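Local coordinates for MRG701 (Oryza sativa, PDB 5IN1), which probably reads methylated histone tails in plant chromatin through its chromodomain, which in green plants offers a dimerization interface new to MRG proteins, at residues A[8-13]-A[63-68]; A[15-20]-A[53-58]. One frame throughout, in Å; residues are numbered along the deposited sequence.

How the contacts relate
Contacts 1 and 2 show how a small chromodomain ties its curved antiparallel sheet together and fastens the C-terminal helix to it. Contact 1 sets strand 8-13 against helix 59-70. Contact 2, nested inside the loop that contact 1 closes, links the two sheet neighbours of that strand. Their centres lie about 4 Å apart, and strand 8-13 binds both halves of contact 2: Ala11 N is 2.8 Å from Tyr18 O, and Leu10 O is 2.8 Å from Leu55 N, both probable hydrogen bonds. Next along from Tyr12, the ring of His13 meets Tyr38, Trp41 and Trp45 edge-to-face, consistent with the methyl-lysine cage of related MRG chromodomains.

Contact 1 (A[8-13]-A[63-68]); sequences RVLAYH and RKQQEL
Tyr12 and Leu68 form the apolar pair of this strand-on-helix contact. The methyl CD1 of Leu68 sits beside the phenol ring, near its plane, and touches an edge carbon, CE1 of Tyr12, at 3.9 Å. The two side chains cross at about a right angle. The same methyl lies 4.0 Å from Tyr12 OH, so it fits against the corner between ring and hydroxyl. One helical turn earlier, Lys64 adds its aliphatic portion: a bend at chi2 (68°) turns the chain past the hydroxyl end of the phenol, at about a right angle to it, and CE of Lys64 comes within 4.1 Å of Tyr12 OH. The ammonium group beyond it forms a long salt bridge along the helix, with NZ of Lys64 4.0 Å from OE1 of Glu67.

Polar and apolar groups meet at Leu10. Its CD2 methyl lies 3.8 Å from Gln65 NE2, a van der Waals approach. The Gln65 chain leaves the helix with CG anti to the backbone N (chi1 174°) and stays extended beyond, which brings its amide to the sheet. There NE2 donates a hydrogen bond to Leu17 O on the adjacent strand, while Asn61 and Ile62 also touch Leu10 from the helix.

The backbones remain well apart, their axes approaching to 10.5 Å at an angle of 31°, and about 170 Å² is buried in total. With no hydrogen bond between the two segments, strand 8-13 meets the helix through methyls, a ring edge and aliphatic chain; the polar tie made by Gln65 goes instead to the neighbouring strand of the chromodomain sheet.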
ATOM      1  N   ARG A   8      -1.308  17.398   1.196  1.00  7.68           N
ATOM      2  CA  ARG A   8      -2.123  18.216   0.316  1.00  7.90           C
ATOM      3  C   ARG A   8      -1.872  17.798  -1.121  1.00  7.83           C
ATOM      4  O   ARG A   8      -0.721  17.617  -1.532  1.00  7.83           O
ATOM      5  CB  ARG A   8      -1.811  19.698   0.528  1.00  9.19           C
ATOM      6  CG  ARG A   8      -2.665  20.361   1.635  1.00 16.11           C
ATOM      7  CD  ARG A   8      -2.492  19.739   3.019  1.00 23.37           C
ATOM      8  NE  ARG A   8      -3.289  20.453   4.019  1.00 26.41           N
ATOM      9  CZ  ARG A   8      -3.566  19.997   5.238  1.00 25.42           C
ATOM     10  NH1 ARG A   8      -3.127  18.808   5.631  1.00 21.61           N
ATOM     11  NH2 ARG A   8      -4.296  20.736   6.066  1.00 26.04           N
ATOM     12  N   VAL A   9      -2.969  17.641  -1.868  1.00  6.25           N
ATOM     13  CA  VAL A   9      -2.959  17.157  -3.245  1.00  6.10           C
ATOM     14  C   VAL A   9      -3.885  18.038  -4.067  1.00  4.63           C
ATOM     15  O   VAL A   9      -4.595  18.885  -3.519  1.00  6.06           O
ATOM     16  CB  VAL A   9      -3.417  15.683  -3.345  1.00  5.94           C
ATOM     17  CG1 VAL A   9      -2.483  14.773  -2.540  1.00  8.38           C
ATOM     18  CG2 VAL A   9      -4.857  15.503  -2.868  1.00  7.80           C
ATOM     19  N   LEU A  10      -3.865  17.842  -5.378  1.00  5.38           N
ATOM     20  CA  LEU A  10      -4.895  18.372  -6.267  1.00  5.51           C
ATOM     21  C   LEU A  10      -5.862  17.244  -6.605  1.00  4.64           C
ATOM     22  O   LEU A  10      -5.439  16.104  -6.825  1.00  6.59           O
ATOM     23  CB  LEU A  10      -4.275  18.961  -7.532  1.00  5.77           C
ATOM     24  CG  LEU A  10      -3.381  20.163  -7.269  1.00  5.42           C
ATOM     25  CD1 LEU A  10      -2.597  20.545  -8.508  1.00  9.71           C
ATOM     26  CD2 LEU A  10      -4.199  21.346  -6.770  1.00  7.31           C
ATOM     27  N   ALA A  11      -7.150  17.541  -6.616  1.00  4.63           N
ATOM     28  CA  ALA A  11      -8.189  16.549  -6.893  1.00  5.05           C
ATOM     29  C   ALA A  11      -9.188  17.100  -7.896  1.00  4.95           C
ATOM     30  O   ALA A  11      -9.666  18.232  -7.777  1.00  5.01           O
ATOM     31  CB  ALA A  11      -8.912  16.149  -5.614  1.00  6.76           C
ATOM     32  N   TYR A  12      -9.513  16.292  -8.897  1.00  4.79           N
ATOM     33  CA  TYR A  12     -10.612  16.612  -9.786  1.00  4.96           C
ATOM     34  C   TYR A  12     -11.939  16.517  -9.049  1.00  6.15           C
ATOM     35  O   TYR A  12     -12.175  15.594  -8.276  1.00  8.48           O
ATOM     36  CB  TYR A  12     -10.626  15.683 -10.995  1.00  6.20           C
ATOM     37  CG  TYR A  12      -9.598  16.012 -12.040  1.00  5.97           C
ATOM     38  CD1 TYR A  12      -9.700  17.173 -12.777  1.00  5.21           C
ATOM     39  CD2 TYR A  12      -8.524  15.161 -12.298  1.00  6.48           C
ATOM     40  CE1 TYR A  12      -8.773  17.498 -13.753  1.00  5.16           C
ATOM     41  CE2 TYR A  12      -7.595  15.476 -13.275  1.00  6.88           C
ATOM     42  CZ  TYR A  12      -7.735  16.635 -14.005  1.00  6.51           C
ATOM     43  OH  TYR A  12      -6.808  16.974 -14.984  1.00 10.64           O
ATOM     44  N   HIS A  13     -12.806  17.483  -9.289  1.00  5.86           N
ATOM     45  CA  HIS A  13     -14.198  17.351  -8.889  1.00  7.47           C
ATOM     46  C   HIS A  13     -14.950  17.979 -10.033  1.00  8.33           C
ATOM     47  O   HIS A  13     -15.055  19.194 -10.120  1.00  8.21           O
ATOM     48  CB  HIS A  13     -14.491  18.041  -7.559  1.00  9.15           C
ATOM     49  CG  HIS A  13     -15.674  17.476  -6.847  1.00  9.97           C
ATOM     50  ND1 HIS A  13     -16.959  17.909  -7.087  1.00 17.00           N
ATOM     51  CD2 HIS A  13     -15.774  16.497  -5.915  1.00 16.39           C
ATOM     52  CE1 HIS A  13     -17.798  17.237  -6.321  1.00 16.79           C
ATOM     53  NE2 HIS A  13     -17.107  16.373  -5.602  1.00 18.85           N
ATOM     54  N   ARG A  63       0.341  24.128 -12.435  1.00  8.94           N
ATOM     55  CA  ARG A  63       0.218  24.795 -13.733  1.00 11.46           C
ATOM     56  C   ARG A  63      -0.948  24.202 -14.546  1.00  8.86           C
ATOM     57  O   ARG A  63      -1.624  24.928 -15.273  1.00  9.93           O
ATOM     58  CB  ARG A  63       1.523  24.680 -14.538  1.00 14.86           C
ATOM     59  CG  ARG A  63       2.701  25.476 -14.007  1.00 19.86           C
ATOM     60  CD  ARG A  63       2.437  26.957 -13.996  1.00 19.29           C
ATOM     61  NE  ARG A  63       3.609  27.661 -13.479  1.00 24.86           N
ATOM     62  CZ  ARG A  63       4.347  28.522 -14.178  1.00 26.15           C
ATOM     63  NH1 ARG A  63       4.021  28.833 -15.427  1.00 24.99           N
ATOM     64  NH2 ARG A  63       5.403  29.090 -13.610  1.00 29.27           N
ATOM     65  N   LYS A  64      -1.178  22.894 -14.422  1.00  8.48           N
ATOM     66  CA  LYS A  64      -2.342  22.266 -15.055  1.00  8.40           C
ATOM     67  C   LYS A  64      -3.656  22.816 -14.497  1.00  7.88           C
ATOM     68  O   LYS A  64      -4.584  23.123 -15.252  1.00  7.73           O
ATOM     69  CB  LYS A  64      -2.291  20.754 -14.869  1.00  9.02           C
ATOM     70  CG  LYS A  64      -3.454  19.989 -15.472  1.00 13.13           C
ATOM     71  CD  LYS A  64      -3.430  20.058 -16.987  1.00 12.43           C
ATOM     72  CE  LYS A  64      -4.508  19.176 -17.614  1.00 17.84           C
ATOM     73  NZ  LYS A  64      -4.524  19.379 -19.097  1.00 21.84           N
ATOM     74  N   GLN A  65      -3.717  22.971 -13.174  1.00  5.73           N
ATOM     75  CA  GLN A  65      -4.879  23.602 -12.551  1.00  6.40           C
ATOM     76  C   GLN A  65      -5.141  24.980 -13.165  1.00  7.18           C
ATOM     77  O   GLN A  65      -6.262  25.291 -13.539  1.00  6.68           O
ATOM     78  CB  GLN A  65      -4.678  23.716 -11.049  1.00  5.51           C
ATOM     79  CG  GLN A  65      -5.779  24.498 -10.343  1.00  5.72           C
ATOM     80  CD  GLN A  65      -5.413  24.754  -8.899  1.00  5.53           C
ATOM     81  OE1 GLN A  65      -4.370  25.358  -8.615  1.00  6.59           O
ATOM     82  NE2 GLN A  65      -6.255  24.288  -7.967  1.00  4.99           N
ATOM     83  N   GLN A  66      -4.085  25.793 -13.278  1.00  7.08           N
ATOM     84  CA  GLN A  66      -4.168  27.115 -13.903  1.00  7.16           C
ATOM     85  C   GLN A  66      -4.678  27.049 -15.349  1.00  7.72           C
ATOM     86  O   GLN A  66      -5.549  27.831 -15.731  1.00  7.48           O
ATOM     87  CB  GLN A  66      -2.794  27.808 -13.846  1.00  7.44           C
ATOM     88  CG  GLN A  66      -2.603  29.012 -14.784  1.00 13.19           C
ATOM     89  CD  GLN A  66      -1.283  29.738 -14.547  1.00 12.38           C
ATOM     90  OE1 GLN A  66      -0.408  29.246 -13.853  1.00 13.20           O
ATOM     91  NE2 GLN A  66      -1.146  30.927 -15.130  1.00 13.05           N
ATOM     92  N   GLU A  67      -4.111  26.153 -16.149  1.00  8.20           N
ATOM     93  CA  GLU A  67      -4.535  26.023 -17.538  1.00  8.67           C
ATOM     94  C   GLU A  67      -6.017  25.708 -17.626  1.00  7.90           C
ATOM     95  O   GLU A  67      -6.718  26.242 -18.480  1.00 10.40           O
ATOM     96  CB  GLU A  67      -3.733  24.932 -18.254  1.00 10.70           C
ATOM     97  CG  GLU A  67      -4.065  24.772 -19.746  1.00 15.67           C
ATOM     98  CD  GLU A  67      -3.416  23.533 -20.372  1.00 22.82           C
ATOM     99  OE1 GLU A  67      -2.634  22.834 -19.693  1.00 26.50           O
ATOM    100  OE2 GLU A  67      -3.685  23.255 -21.560  1.00 34.06           O
ATOM    101  N   LEU A  68      -6.493  24.809 -16.768  1.00  7.71           N
ATOM    102  CA  LEU A  68      -7.909  24.470 -16.791  1.00  7.97           C
ATOM    103  C   LEU A  68      -8.782  25.654 -16.404  1.00  8.58           C
ATOM    104  O   LEU A  68      -9.852  25.855 -16.975  1.00  9.88           O
ATOM    105  CB  LEU A  68      -8.206  23.286 -15.870  1.00  8.59           C
ATOM    106  CG  LEU A  68      -7.608  21.971 -16.360  1.00  7.94           C
ATOM    107  CD1 LEU A  68      -7.632  20.882 -15.277  1.00  9.03           C
ATOM    108  CD2 LEU A  68      -8.334  21.514 -17.631  1.00 10.74           C
TER

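Contact 2 (A[15-20]-A[53-58]); sequences PLLYEA and RLLKLT
Leu17 and Leu55 meet over one face of the SH3-like chromodomain sheet, reaching across strand 8-13, which runs between their strands and hydrogen-bonds to both. The backbones are therefore two strands apart, with the CA atoms of Leu17 and Leu54 8.7 Å from each other, and side chains alone bridge the distance.

The two leucines share one conformation. In Leu17 (chi1 -73°) as in Leu55 (chi1 -70°), CG stands anti to the carbonyl carbon, and both side chains rise from the face of the sheet that helix 59-70 packs against, so that their methyls meet over the intervening strand. CD1 of Leu55 approaches the forked end of Leu17, 3.8 Å from its CD1 and 4.1 Å from its CD2, as the side chains cross at about a right angle. Helix 59-70 packs on this pair, Leu68 touching Leu17 and Asn61 touching Leu55.

Farther along, Leu57 adopts the other arrangement, CG anti to the backbone N (chi1 -166°). It is the centre of an inverse gamma turn that leads to Thr58, the N-cap residue whose OG1 accepts a hydrogen bond from Asn61 N. Glu19, likewise with CG anti to the backbone N and extended beyond it, reaches this leucine, setting a carboxylate oxygen against a methyl: OE2 of Glu19 lies 3.6 Å from CD2 of Leu57.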
ATOM      1  N   PRO A  15     -14.439  18.878 -13.988  1.00  5.99           N
ATOM      2  CA  PRO A  15     -13.265  19.074 -14.842  1.00  6.57           C
ATOM      3  C   PRO A  15     -12.183  19.986 -14.278  1.00  7.97           C
ATOM      4  O   PRO A  15     -11.129  20.086 -14.901  1.00 12.34           O
ATOM      5  CB  PRO A  15     -13.867  19.663 -16.124  1.00  9.34           C
ATOM      6  CG  PRO A  15     -15.117  20.326 -15.651  1.00 10.34           C
ATOM      7  CD  PRO A  15     -15.659  19.469 -14.563  1.00  8.45           C
ATOM      8  N   LEU A  16     -12.406  20.619 -13.135  1.00  6.37           N
ATOM      9  CA  LEU A  16     -11.387  21.494 -12.566  1.00  6.16           C
ATOM     10  C   LEU A  16     -10.666  20.791 -11.428  1.00  4.22           C
ATOM     11  O   LEU A  16     -11.200  19.860 -10.818  1.00  5.25           O
ATOM     12  CB  LEU A  16     -11.996  22.819 -12.066  1.00  5.75           C
ATOM     13  CG  LEU A  16     -12.743  23.650 -13.111  1.00  6.25           C
ATOM     14  CD1 LEU A  16     -13.351  24.883 -12.470  1.00  8.64           C
ATOM     15  CD2 LEU A  16     -11.779  24.055 -14.220  1.00  9.42           C
ATOM     16  N   LEU A  17      -9.471  21.283 -11.118  1.00  4.94           N
ATOM     17  CA  LEU A  17      -8.674  20.763 -10.019  1.00  4.10           C
ATOM     18  C   LEU A  17      -8.808  21.609  -8.760  1.00  4.55           C
ATOM     19  O   LEU A  17      -8.674  22.833  -8.819  1.00  5.69           O
ATOM     20  CB  LEU A  17      -7.205  20.705 -10.431  1.00  4.70           C
ATOM     21  CG  LEU A  17      -6.872  19.581 -11.420  1.00  4.90           C
ATOM     22  CD1 LEU A  17      -5.506  19.807 -12.037  1.00  6.19           C
ATOM     23  CD2 LEU A  17      -6.940  18.221 -10.712  1.00  7.00           C
ATOM     24  N   TYR A  18      -9.007  20.946  -7.617  1.00  4.38           N
ATOM     25  CA  TYR A  18      -9.176  21.633  -6.331  1.00  3.71           C
ATOM     26  C   TYR A  18      -8.145  21.121  -5.333  1.00  4.10           C
ATOM     27  O   TYR A  18      -7.805  19.926  -5.325  1.00  4.35           O
ATOM     28  CB  TYR A  18     -10.588  21.409  -5.771  1.00  4.64           C
ATOM     29  CG  TYR A  18     -11.669  21.890  -6.701  1.00  4.26           C
ATOM     30  CD1 TYR A  18     -12.185  23.172  -6.601  1.00  5.32           C
ATOM     31  CD2 TYR A  18     -12.144  21.069  -7.720  1.00  4.71           C
ATOM     32  CE1 TYR A  18     -13.156  23.624  -7.479  1.00  5.20           C
ATOM     33  CE2 TYR A  18     -13.111  21.520  -8.612  1.00  5.44           C
ATOM     34  CZ  TYR A  18     -13.609  22.784  -8.475  1.00  4.61           C
ATOM     35  OH  TYR A  18     -14.572  23.204  -9.352  1.00  6.45           O
ATOM     36  N   GLU A  19      -7.632  22.000  -4.488  1.00  4.18           N
ATOM     37  CA  GLU A  19      -6.759  21.518  -3.438  1.00  4.80           C
ATOM     38  C   GLU A  19      -7.562  20.685  -2.444  1.00  5.32           C
ATOM     39  O   GLU A  19      -8.693  21.035  -2.080  1.00  5.45           O
ATOM     40  CB  GLU A  19      -6.045  22.670  -2.731  1.00  4.35           C
ATOM     41  CG  GLU A  19      -4.832  22.156  -1.964  1.00  6.13           C
ATOM     42  CD  GLU A  19      -3.961  23.257  -1.369  1.00  6.02           C
ATOM     43  OE1 GLU A  19      -4.441  24.391  -1.178  1.00  6.24           O
ATOM     44  OE2 GLU A  19      -2.768  22.958  -1.105  1.00  8.20           O
ATOM     45  N   ALA A  20      -6.967  19.579  -2.013  1.00  5.30           N
ATOM     46  CA  ALA A  20      -7.599  18.661  -1.080  1.00  4.53           C
ATOM     47  C   ALA A  20      -6.548  18.140  -0.136  1.00  5.66           C
ATOM     48  O   ALA A  20      -5.352  18.267  -0.407  1.00  6.21           O
ATOM     49  CB  ALA A  20      -8.274  17.496  -1.825  1.00  6.95           C
ATOM     50  N   ARG A  53      -8.060  10.243  -9.779  1.00  5.51           N
ATOM     51  CA  ARG A  53      -8.709  11.497  -9.403  1.00  6.33           C
ATOM     52  C   ARG A  53      -7.759  12.548  -8.842  1.00  5.63           C
ATOM     53  O   ARG A  53      -8.178  13.690  -8.631  1.00  6.25           O
ATOM     54  CB  ARG A  53      -9.808  11.222  -8.375  1.00  6.18           C
ATOM     55  CG  ARG A  53     -11.028  10.494  -8.949  1.00 10.41           C
ATOM     56  CD  ARG A  53     -12.017  11.490  -9.641  1.00 10.73           C
ATOM     57  NE  ARG A  53     -12.574  12.489  -8.730  1.00 15.00           N
ATOM     58  CZ  ARG A  53     -13.592  12.272  -7.894  1.00 12.25           C
ATOM     59  NH1 ARG A  53     -14.179  11.092  -7.839  1.00 17.87           N
ATOM     60  NH2 ARG A  53     -14.023  13.247  -7.106  1.00 17.85           N
ATOM     61  N   LEU A  54      -6.510  12.159  -8.585  1.00  5.84           N
ATOM     62  CA  LEU A  54      -5.566  12.979  -7.833  1.00  6.42           C
ATOM     63  C   LEU A  54      -4.300  13.300  -8.622  1.00  6.53           C
ATOM     64  O   LEU A  54      -3.867  12.537  -9.508  1.00  7.94           O
ATOM     65  CB  LEU A  54      -5.165  12.283  -6.532  1.00  6.71           C
ATOM     66  CG  LEU A  54      -6.296  11.921  -5.570  1.00  6.99           C
ATOM     67  CD1 LEU A  54      -5.724  11.257  -4.318  1.00  9.03           C
ATOM     68  CD2 LEU A  54      -7.138  13.145  -5.219  1.00  6.46           C
ATOM     69  N   LEU A  55      -3.675  14.403  -8.245  1.00  6.55           N
ATOM     70  CA  LEU A  55      -2.368  14.797  -8.753  1.00  6.08           C
ATOM     71  C   LEU A  55      -1.519  15.292  -7.590  1.00  6.57           C
ATOM     72  O   LEU A  55      -2.007  16.009  -6.713  1.00  6.75           O
ATOM     73  CB  LEU A  55      -2.500  15.894  -9.821  1.00  6.60           C
ATOM     74  CG  LEU A  55      -3.097  15.491 -11.175  1.00  7.25           C
ATOM     75  CD1 LEU A  55      -3.352  16.729 -12.005  1.00  8.92           C
ATOM     76  CD2 LEU A  55      -2.136  14.548 -11.906  1.00 10.84           C
ATOM     77  N   LYS A  56      -0.241  14.940  -7.592  1.00  7.52           N
ATOM     78  CA  LYS A  56       0.695  15.455  -6.597  1.00  7.03           C
ATOM     79  C   LYS A  56       0.727  16.984  -6.670  1.00  5.83           C
ATOM     80  O   LYS A  56       0.598  17.551  -7.750  1.00  6.01           O
ATOM     81  CB  LYS A  56       2.090  14.876  -6.833  1.00  9.39           C
ATOM     82  CG  LYS A  56       3.056  15.124  -5.700  1.00 13.91           C
ATOM     83  CD  LYS A  56       4.343  14.353  -5.872  1.00 21.23           C
ATOM     84  CE  LYS A  56       5.305  14.657  -4.732  1.00 22.65           C
ATOM     85  NZ  LYS A  56       6.507  13.779  -4.814  1.00 30.04           N
ATOM     86  N   LEU A  57       0.881  17.641  -5.520  1.00  6.35           N
ATOM     87  CA  LEU A  57       0.960  19.096  -5.487  1.00  6.89           C
ATOM     88  C   LEU A  57       2.351  19.543  -5.920  1.00 11.38           C
ATOM     89  O   LEU A  57       3.177  19.942  -5.101  1.00 15.35           O
ATOM     90  CB  LEU A  57       0.640  19.632  -4.094  1.00  9.10           C
ATOM     91  CG  LEU A  57       0.366  21.130  -3.962  1.00  8.90           C
ATOM     92  CD1 LEU A  57      -0.907  21.537  -4.698  1.00  8.93           C
ATOM     93  CD2 LEU A  57       0.241  21.496  -2.486  1.00 10.56           C
ATOM     94  N   THR A  58       2.596  19.464  -7.215  1.00  8.41           N
ATOM     95  CA  THR A  58       3.858  19.903  -7.802  1.00  8.24           C
ATOM     96  C   THR A  58       3.609  21.146  -8.630  1.00  9.12           C
ATOM     97  O   THR A  58       2.464  21.421  -9.015  1.00  7.60           O
ATOM     98  CB  THR A  58       4.462  18.842  -8.710  1.00  9.66           C
ATOM     99  OG1 THR A  58       3.549  18.612  -9.789  1.00  9.43           O
ATOM    100  CG2 THR A  58       4.684  17.538  -7.948  1.00 11.19           C
TER